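Local coordinates for protein CaaX farnesyltransferase beta subunit Ram1 (Aspergillus fumigatus, PDB 4L9P) that probably provides the peptide-binding, zinc-containing subunit of the heterodimer that transfers farnesyl from farnesyl diphosphate to a cysteine near the C-terminus of target proteins, at residues E249-M258 with F284-C295. Sequence-based numbering, arbitrary orientation.
Sequences EDVRGAYCAM and FTDGLPEYLSRC. With FII ([(3,7,11-trimethyl-dodeca-2,6,10-trienyloxycarbamoyl)-methyl]-phosphonic acid), chain Q.
Val251 pairs with Leu292, Ala254 with Leu288 and, in the loop before the second helix, Met258 with Phe284 in the backbone register of helices 251-258 and 288-293, which run roughly antiparallel (145°, axes 11.4 Å apart at closest) within the alpha-alpha toroid domain. No direct hydrogen bond crosses; the join is apolar packing plus water. With CG1 turned anti to the carbonyl carbon (chi1 -62°), Val251 reaches Cys295 SG at 3.7 Å and Leu292 CD2 at 3.8 Å through that methyl. The two methyls of Leu288 divide the work: CD1 meets Ala254 CB, and CD2 meets Met258 CG. Bends at chi2 (-51°) and chi3 fold Met258 so that its CE lies 3.8 Å from Thr285 CG2. Cys295 SG sits over one face of the Tyr291 ring, offset toward the rim. One water joins Tyr291 OH to Glu249 O and a second, weakly held by the hydroxyl, joins it to Asp250 O, both carbonyls just ahead of helix 251-258. Asp250, at the N-cap, accepts a weak bond from Arg252 N through OD1 and is gripped side-on by Arg252, whose NH2 lies 2.7 Å from Asp250 OD2. Arg252, Tyr255 and Cys256, without contact to 284-295, line the isoprenoid analogue's pocket, while helix 312-323 packs on Val251 and Tyr255, and helix 224-234 touches Ala257 and Phe284.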
# COMPACT_ATOMS: atom_id res chain seq x y z
N GLU B 249 -0.71 8.07 11.72
CA GLU B 249 -2.02 7.93 11.07
C GLU B 249 -1.83 7.83 9.57
O GLU B 249 -1.36 8.77 8.93
CB GLU B 249 -2.88 9.14 11.40
CG GLU B 249 -4.29 9.00 10.77
CD GLU B 249 -5.22 10.12 11.05
OE1 GLU B 249 -4.87 11.12 11.74
OE2 GLU B 249 -6.38 10.04 10.55
N ASP B 250 -2.32 6.71 9.02
CA ASP B 250 -2.26 6.52 7.56
C ASP B 250 -3.27 5.46 7.21
O ASP B 250 -3.91 4.89 8.09
CB ASP B 250 -0.82 6.21 7.06
CG ASP B 250 -0.26 4.93 7.61
OD1 ASP B 250 -0.99 3.93 7.61
OD2 ASP B 250 0.93 4.93 8.05
N VAL B 251 -3.45 5.27 5.91
CA VAL B 251 -4.55 4.41 5.48
C VAL B 251 -4.34 2.93 5.85
O VAL B 251 -5.34 2.22 5.90
CB VAL B 251 -4.81 4.54 3.98
CG1 VAL B 251 -5.25 6.01 3.59
CG2 VAL B 251 -3.64 4.02 3.22
N ARG B 252 -3.12 2.47 6.19
CA ARG B 252 -2.97 1.14 6.83
C ARG B 252 -3.76 1.06 8.08
O ARG B 252 -4.37 0.01 8.37
CB ARG B 252 -1.55 0.86 7.35
CG ARG B 252 -0.63 0.80 6.27
CD ARG B 252 0.83 0.64 6.95
NE ARG B 252 1.15 1.81 7.75
CZ ARG B 252 1.84 1.78 8.91
NH1 ARG B 252 2.35 0.66 9.42
NH2 ARG B 252 2.01 2.88 9.52
N GLY B 253 -3.74 2.10 8.88
CA GLY B 253 -4.48 2.12 10.13
C GLY B 253 -5.95 1.93 9.86
O GLY B 253 -6.57 1.07 10.51
N ALA B 254 -6.49 2.68 8.89
CA ALA B 254 -7.90 2.56 8.60
C ALA B 254 -8.26 1.14 8.10
O ALA B 254 -9.23 0.54 8.56
CB ALA B 254 -8.30 3.57 7.55
N TYR B 255 -7.52 0.64 7.09
CA TYR B 255 -7.86 -0.66 6.52
C TYR B 255 -7.69 -1.78 7.56
O TYR B 255 -8.59 -2.64 7.73
CB TYR B 255 -6.92 -0.92 5.33
CG TYR B 255 -6.94 -2.33 4.85
CD1 TYR B 255 -8.05 -2.88 4.18
CD2 TYR B 255 -5.83 -3.14 5.09
CE1 TYR B 255 -8.05 -4.22 3.80
CE2 TYR B 255 -5.82 -4.46 4.71
CZ TYR B 255 -6.93 -5.01 4.07
OH TYR B 255 -6.91 -6.36 3.73
N CYS B 256 -6.56 -1.81 8.28
CA CYS B 256 -6.37 -2.89 9.25
C CYS B 256 -7.39 -2.83 10.39
O CYS B 256 -7.92 -3.88 10.79
CB CYS B 256 -4.97 -2.84 9.85
SG CYS B 256 -3.63 -3.23 8.66
N ALA B 257 -7.68 -1.61 10.89
CA ALA B 257 -8.66 -1.51 11.96
C ALA B 257 -10.03 -1.99 11.48
O ALA B 257 -10.75 -2.69 12.22
CB ALA B 257 -8.77 -0.05 12.44
N MET B 258 -10.42 -1.58 10.27
CA MET B 258 -11.76 -1.95 9.82
C MET B 258 -11.90 -3.41 9.43
O MET B 258 -12.99 -3.97 9.60
CB MET B 258 -12.22 -1.04 8.70
CG MET B 258 -12.46 0.40 9.21
SD MET B 258 -13.56 0.56 10.73
CE MET B 258 -15.00 -0.34 10.23
N PHE B 284 -17.35 4.04 14.23
CA PHE B 284 -16.01 3.78 13.65
C PHE B 284 -15.90 4.27 12.22
O PHE B 284 -14.77 4.57 11.76
CB PHE B 284 -15.71 2.28 13.70
CG PHE B 284 -15.19 1.83 15.04
CD1 PHE B 284 -16.06 1.51 16.09
CD2 PHE B 284 -13.83 1.82 15.30
CE1 PHE B 284 -15.55 1.11 17.35
CE2 PHE B 284 -13.34 1.41 16.54
CZ PHE B 284 -14.19 1.08 17.57
N THR B 285 -17.03 4.37 11.51
CA THR B 285 -16.98 4.73 10.08
C THR B 285 -17.26 6.21 9.84
O THR B 285 -17.14 6.70 8.73
CB THR B 285 -17.92 3.83 9.26
OG1 THR B 285 -19.27 4.02 9.76
CG2 THR B 285 -17.50 2.36 9.34
N ASP B 286 -17.65 6.94 10.88
CA ASP B 286 -17.94 8.38 10.73
C ASP B 286 -16.71 9.13 10.28
O ASP B 286 -15.66 9.03 10.91
CB ASP B 286 -18.41 8.92 12.06
CG ASP B 286 -19.89 8.81 12.27
OD1 ASP B 286 -20.62 8.55 11.32
OD2 ASP B 286 -20.31 9.05 13.44
N GLY B 287 -16.81 9.85 9.17
CA GLY B 287 -15.72 10.67 8.65
C GLY B 287 -14.71 9.83 7.89
O GLY B 287 -13.75 10.39 7.33
N LEU B 288 -14.89 8.51 7.85
CA LEU B 288 -13.86 7.62 7.26
C LEU B 288 -13.77 7.65 5.71
O LEU B 288 -12.71 7.89 5.17
CB LEU B 288 -14.07 6.18 7.73
CG LEU B 288 -13.07 5.14 7.16
CD1 LEU B 288 -11.60 5.54 7.45
CD2 LEU B 288 -13.41 3.81 7.79
N PRO B 289 -14.90 7.52 5.00
CA PRO B 289 -14.72 7.61 3.53
C PRO B 289 -14.29 9.04 3.11
O PRO B 289 -13.59 9.16 2.10
CB PRO B 289 -16.11 7.22 2.96
CG PRO B 289 -17.09 7.56 4.10
CD PRO B 289 -16.30 7.28 5.41
N GLU B 290 -14.73 10.07 3.83
CA GLU B 290 -14.26 11.42 3.53
C GLU B 290 -12.72 11.52 3.73
O GLU B 290 -12.03 12.12 2.88
CB GLU B 290 -14.97 12.43 4.44
CG GLU B 290 -16.48 12.47 4.21
CD GLU B 290 -17.27 11.53 5.08
OE1 GLU B 290 -16.72 10.61 5.68
OE2 GLU B 290 -18.51 11.73 5.18
N TYR B 291 -12.19 10.91 4.79
CA TYR B 291 -10.76 10.88 5.02
C TYR B 291 -10.09 10.16 3.84
O TYR B 291 -9.08 10.63 3.29
CB TYR B 291 -10.49 10.16 6.33
CG TYR B 291 -9.07 9.71 6.50
CD1 TYR B 291 -8.07 10.59 6.87
CD2 TYR B 291 -8.71 8.39 6.24
CE1 TYR B 291 -6.74 10.18 7.05
CE2 TYR B 291 -7.45 7.95 6.39
CZ TYR B 291 -6.44 8.81 6.75
OH TYR B 291 -5.18 8.30 6.97
N LEU B 292 -10.64 9.02 3.43
CA LEU B 292 -9.98 8.31 2.32
C LEU B 292 -10.04 9.13 1.02
O LEU B 292 -9.06 9.15 0.25
CB LEU B 292 -10.65 6.95 2.11
CG LEU B 292 -10.56 6.02 3.33
CD1 LEU B 292 -11.43 4.73 3.19
CD2 LEU B 292 -9.07 5.63 3.59
N SER B 293 -11.16 9.84 0.75
CA SER B 293 -11.22 10.69 -0.43
C SER B 293 -10.08 11.75 -0.40
O SER B 293 -9.53 12.12 -1.45
CB SER B 293 -12.55 11.42 -0.41
OG SER B 293 -12.58 12.45 -1.42
N ARG B 294 -9.77 12.28 0.81
CA ARG B 294 -8.72 13.27 0.95
C ARG B 294 -7.31 12.67 0.76
O ARG B 294 -6.32 13.45 0.75
CB ARG B 294 -8.81 13.90 2.33
CG ARG B 294 -10.11 14.77 2.50
CD ARG B 294 -10.05 15.73 3.68
NE ARG B 294 -9.66 15.03 4.88
CZ ARG B 294 -10.49 14.49 5.78
NH1 ARG B 294 -11.79 14.48 5.61
NH2 ARG B 294 -9.97 13.91 6.86
N CYS B 295 -7.21 11.33 0.59
CA CYS B 295 -5.90 10.69 0.28
C CYS B 295 -5.74 10.44 -1.20
O CYS B 295 -4.68 9.99 -1.62
CB CYS B 295 -5.78 9.35 1.04
SG CYS B 295 -5.62 9.63 2.85
C1 FII Q . -2.06 -3.79 5.27
C2 FII Q . -0.72 -3.13 5.14
C6 FII Q . 0.06 -3.01 6.38
C10 FII Q . -0.46 -2.33 3.93
C11 FII Q . 0.82 -1.53 3.69
C12 FII Q . 1.73 -2.38 2.76
C15 FII Q . 2.85 -1.65 2.02
C18 FII Q . 3.77 -2.44 1.09
C22 FII Q . 3.24 -0.32 2.58
C23 FII Q . 4.06 0.55 1.64
C24 FII Q . 4.63 1.72 2.34
C27 FII Q . 5.76 2.30 1.55
C30 FII Q . 5.37 3.37 0.54
C34 FII Q . 7.07 2.30 2.25
C35 FII Q . 8.27 3.08 1.75
O36 FII Q . 9.30 2.21 1.33
N42 FII Q . 8.96 1.28 0.39
C43 FII Q . 9.38 1.65 -0.90
O44 FII Q . 9.95 2.72 -1.19
C45 FII Q . 9.08 0.59 -1.95
P46 FII Q . 8.69 1.28 -3.64
O49 FII Q . 7.72 2.37 -3.42
O50 FII Q . 9.99 1.68 -4.28
O51 FII Q . 8.06 0.06 -4.34
O HOH W 1 -3.40 10.18 7.54
O HOH W 2 -6.26 6.19 8.80